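Local atomic coordinates of beta-galactosidase (Geobacillus stearothermophilus, PDB entry 4OIF), a protein that probably hydrolyses terminal non-reducing beta-D-galactose residues of beta-D-galactosides, as a zinc-containing homotrimeric enzyme of glycoside hydrolase family 42. Residues 216-221 against 508-513; 424-429 against 434-439; 499-504 against 553-558. All coordinates share one frame; numbering follows the deposited sequence.

Interaction 1: residues 216-221 against 508-513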
loop_
_atom_site.group_PDB
_atom_site.type_symbol
_atom_site.label_atom_id
_atom_site.label_comp_id
_atom_site.label_asym_id
_atom_site.label_seq_id
_atom_site.Cartn_x
_atom_site.Cartn_y
_atom_site.Cartn_z
ATOM N N THR A 216 -12.782 1.669 17.425
ATOM C CA THR A 216 -13.495 0.396 17.501
ATOM C C THR A 216 -14.911 0.532 18.077
ATOM O O THR A 216 -15.610 -0.472 18.262
ATOM C CB THR A 216 -12.723 -0.631 18.368
ATOM O OG1 THR A 216 -12.703 -0.192 19.737
ATOM C CG2 THR A 216 -11.300 -0.792 17.869
ATOM N N ILE A 217 -15.336 1.758 18.375
ATOM C CA ILE A 217 -16.718 1.983 18.800
ATOM C C ILE A 217 -17.519 2.592 17.640
ATOM O O ILE A 217 -17.341 3.757 17.294
ATOM C CB ILE A 217 -16.809 2.895 20.048
ATOM C CG1 ILE A 217 -15.842 2.435 21.147
ATOM C CG2 ILE A 217 -18.228 2.914 20.591
ATOM C CD1 ILE A 217 -15.865 3.324 22.405
ATOM N N HIS A 218 -18.395 1.785 17.046
ATOM C CA HIS A 218 -19.145 2.183 15.864
ATOM C C HIS A 218 -20.002 3.420 16.108
ATOM O O HIS A 218 -20.072 4.306 15.265
ATOM C CB HIS A 218 -20.038 1.037 15.378
ATOM C CG HIS A 218 -19.285 -0.168 14.895
ATOM N ND1 HIS A 218 -18.356 -0.110 13.875
ATOM C CD2 HIS A 218 -19.343 -1.469 15.275
ATOM C CE1 HIS A 218 -17.868 -1.320 13.659
ATOM N NE2 HIS A 218 -18.443 -2.162 14.500
ATOM N N GLY A 219 -20.655 3.478 17.261
ATOM C CA GLY A 219 -21.556 4.580 17.571
ATOM C C GLY A 219 -20.809 5.891 17.680
ATOM O O GLY A 219 -21.316 6.943 17.286
ATOM N N LEU A 220 -19.589 5.822 18.213
ATOM C CA LEU A 220 -18.707 6.979 18.255
ATOM C C LEU A 220 -18.335 7.398 16.837
ATOM O O LEU A 220 -18.383 8.573 16.513
ATOM C CB LEU A 220 -17.450 6.687 19.082
ATOM C CG LEU A 220 -16.294 7.693 18.982
ATOM C CD1 LEU A 220 -16.738 9.120 19.314
ATOM C CD2 LEU A 220 -15.121 7.286 19.869
ATOM N N ASN A 221 -17.963 6.445 15.990
ATOM C CA ASN A 221 -17.587 6.782 14.616
ATOM C C ASN A 221 -18.731 7.477 13.859
ATOM O O ASN A 221 -18.545 8.531 13.207
ATOM C CB ASN A 221 -17.137 5.520 13.875
ATOM C CG ASN A 221 -15.987 4.821 14.567
ATOM O OD1 ASN A 221 -15.158 5.461 15.202
ATOM N ND2 ASN A 221 -15.922 3.510 14.432
ATOM N N GLU A 508 -30.659 3.260 14.085
ATOM C CA GLU A 508 -29.880 4.461 13.812
ATOM C C GLU A 508 -28.662 4.635 14.740
ATOM O O GLU A 508 -27.886 5.574 14.568
ATOM C CB GLU A 508 -30.783 5.694 13.903
ATOM C CG GLU A 508 -31.069 6.173 15.335
ATOM C CD GLU A 508 -32.391 5.675 15.899
ATOM O OE1 GLU A 508 -32.868 4.595 15.480
ATOM O OE2 GLU A 508 -32.953 6.367 16.773
ATOM N N HIS A 509 -28.492 3.745 15.715
ATOM C CA HIS A 509 -27.310 3.775 16.591
ATOM C C HIS A 509 -26.301 2.720 16.208
ATOM O O HIS A 509 -25.338 2.489 16.946
ATOM C CB HIS A 509 -27.681 3.543 18.053
ATOM C CG HIS A 509 -28.492 4.640 18.659
ATOM N ND1 HIS A 509 -28.093 5.959 18.636
ATOM C CD2 HIS A 509 -29.675 4.610 19.321
ATOM C CE1 HIS A 509 -29.002 6.697 19.249
ATOM N NE2 HIS A 509 -29.971 5.903 19.672
ATOM N N ASP A 510 -26.539 2.072 15.069
ATOM C CA ASP A 510 -25.828 0.856 14.681
ATOM C C ASP A 510 -25.958 -0.212 15.789
ATOM O O ASP A 510 -25.055 -1.009 16.046
ATOM C CB ASP A 510 -24.358 1.149 14.349
ATOM C CG ASP A 510 -23.695 0.008 13.561
ATOM O OD1 ASP A 510 -24.289 -0.476 12.569
ATOM O OD2 ASP A 510 -22.591 -0.427 13.956
ATOM N N LEU A 511 -27.107 -0.228 16.438
ATOM C CA LEU A 511 -27.398 -1.245 17.430
ATOM C C LEU A 511 -28.249 -2.326 16.762
ATOM O O LEU A 511 -29.241 -2.020 16.098
ATOM C CB LEU A 511 -28.118 -0.615 18.611
ATOM C CG LEU A 511 -27.660 -0.805 20.050
ATOM C CD1 LEU A 511 -26.149 -0.879 20.164
ATOM C CD2 LEU A 511 -28.226 0.351 20.889
ATOM N N ALA A 512 -27.841 -3.582 16.896
ATOM C CA ALA A 512 -28.572 -4.694 16.291
ATOM C C ALA A 512 -30.002 -4.815 16.832
ATOM O O ALA A 512 -30.212 -4.756 18.048
ATOM C CB ALA A 512 -27.821 -5.987 16.513
ATOM N N TYR A 513 -30.975 -4.959 15.925
ATOM C CA TYR A 513 -32.354 -5.292 16.308
ATOM C C TYR A 513 -32.357 -6.694 16.885
ATOM O O TYR A 513 -31.754 -7.615 16.321
ATOM C CB TYR A 513 -33.321 -5.219 15.119
ATOM C CG TYR A 513 -33.705 -3.821 14.710
ATOM C CD1 TYR A 513 -34.659 -3.111 15.428
ATOM C CD2 TYR A 513 -33.125 -3.207 13.595
ATOM C CE1 TYR A 513 -35.020 -1.823 15.066
ATOM C CE2 TYR A 513 -33.488 -1.913 13.218
ATOM C CZ TYR A 513 -34.438 -1.232 13.963
ATOM O OH TYR A 513 -34.809 0.045 13.622
#
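Asp510 sets one carboxylate oxygen against the base of the His218 side chain, and this pair carries most of a small, buried contact between the TIM-barrel part of the chain and its trimerisation domain. OD2 of Asp510 lies 3.3 Å from CB of His218. It also stands 3.4 Å from CG of the His218 ring, approaching the imidazole obliquely, with the planes of carboxylate and ring 87° apart. No hydrogen bond crosses the contact. ND1 of His218 remains 4.2 Å from OD2 of Asp510, and its bond goes instead to OD2 of Asp427, an oxygen shared with ND2 of Asn221.

Both side chains start toward each other. In His218 the ring carbon CG lies opposite the carbonyl carbon (chi1 -65°), which carries the imidazole past the carboxylate rather than end-on into it. Asp510 has positive phi and psi, a left-handed backbone conformation in a loop, and its CG is opposite the backbone N (chi1 -163°), holding the carboxylate out toward the start of helix 218-246. Beside this pair the backbones come close as well: CA of Gly219 is 4.4 Å from the carbonyl O of His509. Ile217 is the N-cap residue of the helix, and its O receives the first-turn bond from N of Asn221 at 3.1 Å.

The carboxylate is held at both oxygens, OD1 by the hydroxyl of Tyr477 and OD2 by a salt bridge to Lys371 of the second subunit. Ser368 of that subunit packs on His218, placing the contact at the trimer interface. The positive end of the helix and Lys371 of the second subunit would both be expected to favour a negative Asp510, while the nearby carboxylates of Asp427 and Asp510 may favour a positive charge on His218.

Interaction 2: residues 424-429 against 434-439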
loop_
_atom_site.group_PDB
_atom_site.type_symbol
_atom_site.label_atom_id
_atom_site.label_comp_id
_atom_site.label_asym_id
_atom_site.label_seq_id
_atom_site.Cartn_x
_atom_site.Cartn_y
_atom_site.Cartn_z
ATOM N N ALA A 424 -22.472 3.648 8.287
ATOM C CA ALA A 424 -22.524 2.584 9.272
ATOM C C ALA A 424 -22.198 1.234 8.636
ATOM O O ALA A 424 -21.452 0.429 9.198
ATOM C CB ALA A 424 -23.895 2.560 9.945
ATOM N N LEU A 425 -22.740 0.990 7.454
ATOM C CA LEU A 425 -22.437 -0.250 6.764
ATOM C C LEU A 425 -20.952 -0.326 6.419
ATOM O O LEU A 425 -20.355 -1.392 6.527
ATOM C CB LEU A 425 -23.286 -0.394 5.504
ATOM C CG LEU A 425 -22.963 -1.596 4.628
ATOM C CD1 LEU A 425 -23.112 -2.873 5.418
ATOM C CD2 LEU A 425 -23.882 -1.619 3.412
ATOM N N ASN A 426 -20.357 0.798 6.011
ATOM C CA ASN A 426 -18.930 0.797 5.661
ATOM C C ASN A 426 -18.034 0.558 6.870
ATOM O O ASN A 426 -17.026 -0.137 6.768
ATOM C CB ASN A 426 -18.529 2.109 4.976
ATOM C CG ASN A 426 -18.857 2.114 3.499
ATOM O OD1 ASN A 426 -19.059 1.063 2.896
ATOM N ND2 ASN A 426 -18.924 3.297 2.913
ATOM N N ASP A 427 -18.416 1.121 8.015
ATOM C CA ASP A 427 -17.644 0.962 9.242
ATOM C C ASP A 427 -17.785 -0.405 9.908
ATOM O O ASP A 427 -16.925 -0.808 10.691
ATOM C CB ASP A 427 -18.040 2.027 10.257
ATOM C CG ASP A 427 -17.001 2.201 11.327
ATOM O OD1 ASP A 427 -15.833 2.439 10.958
ATOM O OD2 ASP A 427 -17.339 2.079 12.530
ATOM N N ALA A 428 -18.867 -1.106 9.598
ATOM C CA ALA A 428 -19.201 -2.363 10.269
ATOM C C ALA A 428 -18.151 -3.458 10.069
ATOM O O ALA A 428 -17.593 -3.618 8.988
ATOM C CB ALA A 428 -20.577 -2.853 9.802
ATOM N N GLN A 429 -17.876 -4.200 11.132
ATOM C CA GLN A 429 -17.006 -5.362 11.044
ATOM C C GLN A 429 -17.854 -6.592 10.723
ATOM O O GLN A 429 -18.596 -7.098 11.580
ATOM C CB GLN A 429 -16.225 -5.553 12.344
ATOM C CG GLN A 429 -15.182 -4.483 12.562
ATOM C CD GLN A 429 -14.014 -4.603 11.594
ATOM O OE1 GLN A 429 -13.478 -5.690 11.379
ATOM N NE2 GLN A 429 -13.621 -3.490 11.001
ATOM N N GLU A 434 -14.677 -5.590 0.645
ATOM C CA GLU A 434 -14.582 -5.106 -0.719
ATOM C C GLU A 434 -15.859 -5.297 -1.519
ATOM O O GLU A 434 -15.982 -4.731 -2.599
ATOM C CB GLU A 434 -13.398 -5.775 -1.429
ATOM C CG GLU A 434 -12.050 -5.195 -0.982
ATOM C CD GLU A 434 -10.837 -5.908 -1.568
ATOM O OE1 GLU A 434 -10.971 -6.585 -2.611
ATOM O OE2 GLU A 434 -9.741 -5.784 -0.980
ATOM N N THR A 435 -16.824 -6.050 -0.990
ATOM C CA THR A 435 -18.034 -6.340 -1.774
ATOM C C THR A 435 -19.310 -5.685 -1.269
ATOM O O THR A 435 -20.359 -5.871 -1.876
ATOM C CB THR A 435 -18.323 -7.856 -1.859
ATOM O OG1 THR A 435 -18.717 -8.354 -0.570
ATOM C CG2 THR A 435 -17.105 -8.609 -2.371
ATOM N N LYS A 436 -19.230 -4.946 -0.162
ATOM C CA LYS A 436 -20.399 -4.254 0.370
ATOM C C LYS A 436 -21.031 -3.403 -0.734
ATOM O O LYS A 436 -22.199 -3.586 -1.066
ATOM C CB LYS A 436 -20.027 -3.381 1.580
ATOM C CG LYS A 436 -19.534 -4.146 2.800
ATOM C CD LYS A 436 -19.186 -3.186 3.932
ATOM C CE LYS A 436 -18.463 -3.874 5.089
ATOM N NZ LYS A 436 -17.990 -2.874 6.121
ATOM N N ARG A 437 -20.236 -2.484 -1.280
ATOM C CA ARG A 437 -20.541 -1.742 -2.506
ATOM C C ARG A 437 -21.973 -1.228 -2.573
ATOM O O ARG A 437 -22.693 -1.479 -3.541
ATOM C CB ARG A 437 -20.231 -2.624 -3.721
ATOM C CG ARG A 437 -18.754 -3.037 -3.792
ATOM C CD ARG A 437 -18.398 -3.766 -5.088
ATOM N NE ARG A 437 -18.622 -2.942 -6.274
ATOM C CZ ARG A 437 -17.777 -2.014 -6.711
ATOM N NH1 ARG A 437 -16.643 -1.783 -6.064
ATOM N NH2 ARG A 437 -18.070 -1.310 -7.797
ATOM N N TYR A 438 -22.368 -0.500 -1.534
ATOM C CA TYR A 438 -23.748 -0.051 -1.356
ATOM C C TYR A 438 -24.239 0.865 -2.501
ATOM O O TYR A 438 -25.214 0.520 -3.200
ATOM C CB TYR A 438 -23.878 0.622 0.033
ATOM C CG TYR A 438 -25.172 1.372 0.306
ATOM C CD1 TYR A 438 -26.401 0.718 0.274
ATOM C CD2 TYR A 438 -25.161 2.723 0.622
ATOM C CE1 TYR A 438 -27.574 1.389 0.528
ATOM C CE2 TYR A 438 -26.334 3.403 0.881
ATOM C CZ TYR A 438 -27.538 2.730 0.830
ATOM O OH TYR A 438 -28.720 3.390 1.082
ATOM N N PRO A 439 -23.563 2.013 -2.725
ATOM C CA PRO A 439 -24.030 2.890 -3.803
ATOM C C PRO A 439 -24.018 2.211 -5.177
ATOM O O PRO A 439 -24.983 2.359 -5.954
ATOM C CB PRO A 439 -23.036 4.058 -3.758
ATOM C CG PRO A 439 -21.838 3.516 -3.077
ATOM C CD PRO A 439 -22.364 2.569 -2.068
HETATM O O HOH W 1 -20.255 0.354 0.373
#
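Lys436, just before helix 438-451 begins, reaches back across a helix-loop-helix connection of the trimerisation domain to grip backbone carbonyls at the C-terminal end of helix 419-427. From CB, which points toward the earlier segment, the chain leaves with CG opposite the carbonyl carbon (chi1 -65°) and then runs fully extended. It slides past Leu425 in the opposite direction: CD and CE of Lys436 each pass 3.4 Å from O of Leu425, and CD also touches CG of Leu425. The tip, NZ, gives a 2.8 Å hydrogen bond to O of Leu425, arriving in the carbonyl plane at a C=O...N angle of 148°. A second bond of 3.0 Å joins NZ of Lys436 to O of Ala428, in plane and on a lone pair at 139°. A weak third, also 3.0 Å, goes to O of Asn426.

At this helix end the ammonium charge would be expected to offset the helix dipole. A methionine in its place would probably leave the carbonyls of Leu425 and Ala428 without this donor and the helix end without its balancing charge.

Farther along, CD2 of Leu425 packs obliquely on CB of Tyr438 at 4.1 Å, while the Tyr438 hydroxyl bonds to N of Asp418. One water spans the two segments: it donates to OD1 of Asn426 at 2.9 Å and accepts from N of Tyr438 at 3.0 Å.

Interaction 3: residues 499-504 against 553-558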
loop_
_atom_site.group_PDB
_atom_site.type_symbol
_atom_site.label_atom_id
_atom_site.label_comp_id
_atom_site.label_asym_id
_atom_site.label_seq_id
_atom_site.Cartn_x
_atom_site.Cartn_y
_atom_site.Cartn_z
ATOM N N MET A 499 -36.961 -4.630 -1.267
ATOM C CA MET A 499 -35.754 -4.612 -0.453
ATOM C C MET A 499 -34.917 -5.843 -0.729
ATOM O O MET A 499 -35.338 -6.755 -1.451
ATOM C CB MET A 499 -36.085 -4.516 1.038
ATOM C CG MET A 499 -36.496 -3.123 1.462
ATOM S SD MET A 499 -36.818 -2.994 3.222
ATOM C CE MET A 499 -35.799 -1.617 3.681
ATOM N N THR A 500 -33.715 -5.857 -0.169
ATOM C CA THR A 500 -32.754 -6.896 -0.498
ATOM C C THR A 500 -32.024 -7.378 0.719
ATOM O O THR A 500 -32.241 -6.900 1.832
ATOM C CB THR A 500 -31.668 -6.415 -1.489
ATOM O OG1 THR A 500 -30.755 -5.539 -0.807
ATOM C CG2 THR A 500 -32.279 -5.705 -2.712
ATOM N N TYR A 501 -31.121 -8.311 0.467
ATOM C CA TYR A 501 -30.128 -8.728 1.431
ATOM C C TYR A 501 -29.516 -7.548 2.185
ATOM O O TYR A 501 -29.387 -6.446 1.637
ATOM C CB TYR A 501 -29.035 -9.507 0.717
ATOM C CG TYR A 501 -28.439 -8.768 -0.451
ATOM C CD1 TYR A 501 -29.016 -8.845 -1.715
ATOM C CD2 TYR A 501 -27.284 -7.995 -0.297
ATOM C CE1 TYR A 501 -28.463 -8.161 -2.803
ATOM C CE2 TYR A 501 -26.722 -7.315 -1.377
ATOM C CZ TYR A 501 -27.318 -7.397 -2.630
ATOM O OH TYR A 501 -26.770 -6.727 -3.710
ATOM N N ILE A 502 -29.147 -7.802 3.439
ATOM C CA ILE A 502 -28.494 -6.834 4.316
ATOM C C ILE A 502 -29.277 -5.534 4.420
ATOM O O ILE A 502 -28.736 -4.438 4.277
ATOM C CB ILE A 502 -27.043 -6.569 3.853
ATOM C CG1 ILE A 502 -26.370 -7.906 3.530
ATOM C CG2 ILE A 502 -26.250 -5.901 4.946
ATOM C CD1 ILE A 502 -24.929 -7.799 3.184
ATOM N N SER A 503 -30.566 -5.676 4.693
ATOM C CA SER A 503 -31.442 -4.535 4.912
ATOM C C SER A 503 -32.087 -4.680 6.267
ATOM O O SER A 503 -32.497 -5.745 6.607
ATOM C CB SER A 503 -32.516 -4.463 3.836
ATOM O OG SER A 503 -31.946 -4.441 2.537
ATOM N N GLY A 504 -32.189 -3.608 7.031
ATOM C CA GLY A 504 -32.918 -3.644 8.289
ATOM C C GLY A 504 -32.264 -4.460 9.385
ATOM O O GLY A 504 -32.923 -5.186 10.118
ATOM N N LYS A 553 -23.530 -13.837 -6.863
ATOM C CA LYS A 553 -22.215 -13.550 -6.292
ATOM C C LYS A 553 -22.320 -12.772 -4.975
ATOM O O LYS A 553 -23.326 -12.104 -4.721
ATOM C CB LYS A 553 -21.354 -12.763 -7.292
ATOM C CG LYS A 553 -21.062 -13.536 -8.560
ATOM C CD LYS A 553 -19.961 -12.912 -9.383
ATOM C CE LYS A 553 -20.341 -11.562 -9.944
ATOM N NZ LYS A 553 -19.200 -10.995 -10.735
ATOM N N ASP A 554 -21.280 -12.887 -4.149
ATOM C CA ASP A 554 -21.039 -12.021 -2.983
ATOM C C ASP A 554 -21.916 -12.282 -1.765
ATOM O O ASP A 554 -21.395 -12.464 -0.664
ATOM C CB ASP A 554 -21.180 -10.541 -3.370
ATOM C CG ASP A 554 -20.189 -10.117 -4.437
ATOM O OD1 ASP A 554 -19.151 -10.796 -4.605
ATOM O OD2 ASP A 554 -20.445 -9.090 -5.102
ATOM N N TYR A 555 -23.238 -12.262 -1.943
ATOM C CA TYR A 555 -24.150 -12.429 -0.810
ATOM C C TYR A 555 -25.377 -13.271 -1.124
ATOM O O TYR A 555 -25.986 -13.146 -2.187
ATOM C CB TYR A 555 -24.606 -11.066 -0.289
ATOM C CG TYR A 555 -23.469 -10.213 0.202
ATOM C CD1 TYR A 555 -22.896 -10.447 1.445
ATOM C CD2 TYR A 555 -22.963 -9.179 -0.569
ATOM C CE1 TYR A 555 -21.851 -9.685 1.909
ATOM C CE2 TYR A 555 -21.912 -8.406 -0.111
ATOM C CZ TYR A 555 -21.360 -8.669 1.132
ATOM O OH TYR A 555 -20.316 -7.917 1.605
ATOM N N ALA A 556 -25.730 -14.126 -0.173
ATOM C CA ALA A 556 -26.986 -14.842 -0.215
ATOM C C ALA A 556 -27.678 -14.654 1.112
ATOM O O ALA A 556 -27.036 -14.389 2.125
ATOM C CB ALA A 556 -26.766 -16.312 -0.508
ATOM N N THR A 557 -28.997 -14.774 1.117
ATOM C CA THR A 557 -29.720 -14.703 2.374
ATOM C C THR A 557 -30.592 -15.933 2.581
ATOM O O THR A 557 -31.426 -16.250 1.739
ATOM C CB THR A 557 -30.606 -13.441 2.448
ATOM O OG1 THR A 557 -29.838 -12.282 2.079
ATOM C CG2 THR A 557 -31.146 -13.267 3.859
ATOM N N VAL A 558 -30.407 -16.629 3.697
ATOM C CA VAL A 558 -31.313 -17.725 4.021
ATOM C C VAL A 558 -32.621 -17.108 4.520
ATOM O O VAL A 558 -32.610 -16.199 5.349
ATOM C CB VAL A 558 -30.717 -18.690 5.072
ATOM C CG1 VAL A 558 -31.719 -19.788 5.419
ATOM C CG2 VAL A 558 -29.425 -19.325 4.555
HETATM O O HOH W 2 -29.317 -10.504 3.965
#
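Tyr555, Tyr501 and Ile502 form the apolar centre of this buried contact. The two tyrosine side chains cross at about a right angle: CD2 of the Tyr501 ring approaches CB of Tyr555 to 4.1 Å. Ile502 takes the Tyr555 ring face-on, its CD1 3.9 Å from the ring centroid and 18° off the normal, a CH-pi contact shifted slightly toward CD1 and CE1 of the ring.

Tyr501 has CG wedged between its backbone N and carbonyl carbon (chi1 53°), a turn that brings one face of its ring beneath OG1 of Thr500, 3.8 Å above the plane and over its centre. CG1 of Ile502 lies at the edge of the same ring. That threonine hydroxyl is fixed in part by donating to O of Tyr501 at 2.9 Å, in the carbonyl plane on a lone pair.

At the base of Tyr501, its CB lies 3.2 Å from OG1 of Thr557. A water donates to this OG1 of Thr557 at 2.6 Å and accepts from N of Ile502 at 2.8 Å, and O of Gly595 is a further partner of the Thr557 hydroxyl. The tyrosine hydroxyls are also held, Tyr501 OH by Arg597 and Tyr555 OH by Thr435 and Ala432.

The contact joins the loop after strand 496-500, parallel to neighbours 470-473 and 589-594, to strand 555-561, antiparallel to 527-534; Thr441 of helix 438-451 packs on Tyr501.

Overall arrangement
From the N terminus, interaction 1 opens first, at the start of helix 218-246 in the barrel domain, and closes only at the loop 508-513 of the trimerisation domain, 287 residues beyond the end of the first segment. Within that span interaction 2 opens and closes as a short local loop between helices 419-427 and 438-451. Interaction 3 opens at 499-504, before interaction 1 has closed, and ends at 553-558, so these two cross, whereas interactions 2 and 3 follow in series. Polar side chains of interaction 2 reach both of the others. Interaction 2 thus lies between the barrel-facing contact and the loop-to-strand contact of interaction 3; interactions 1 and 2 also touch the second subunit.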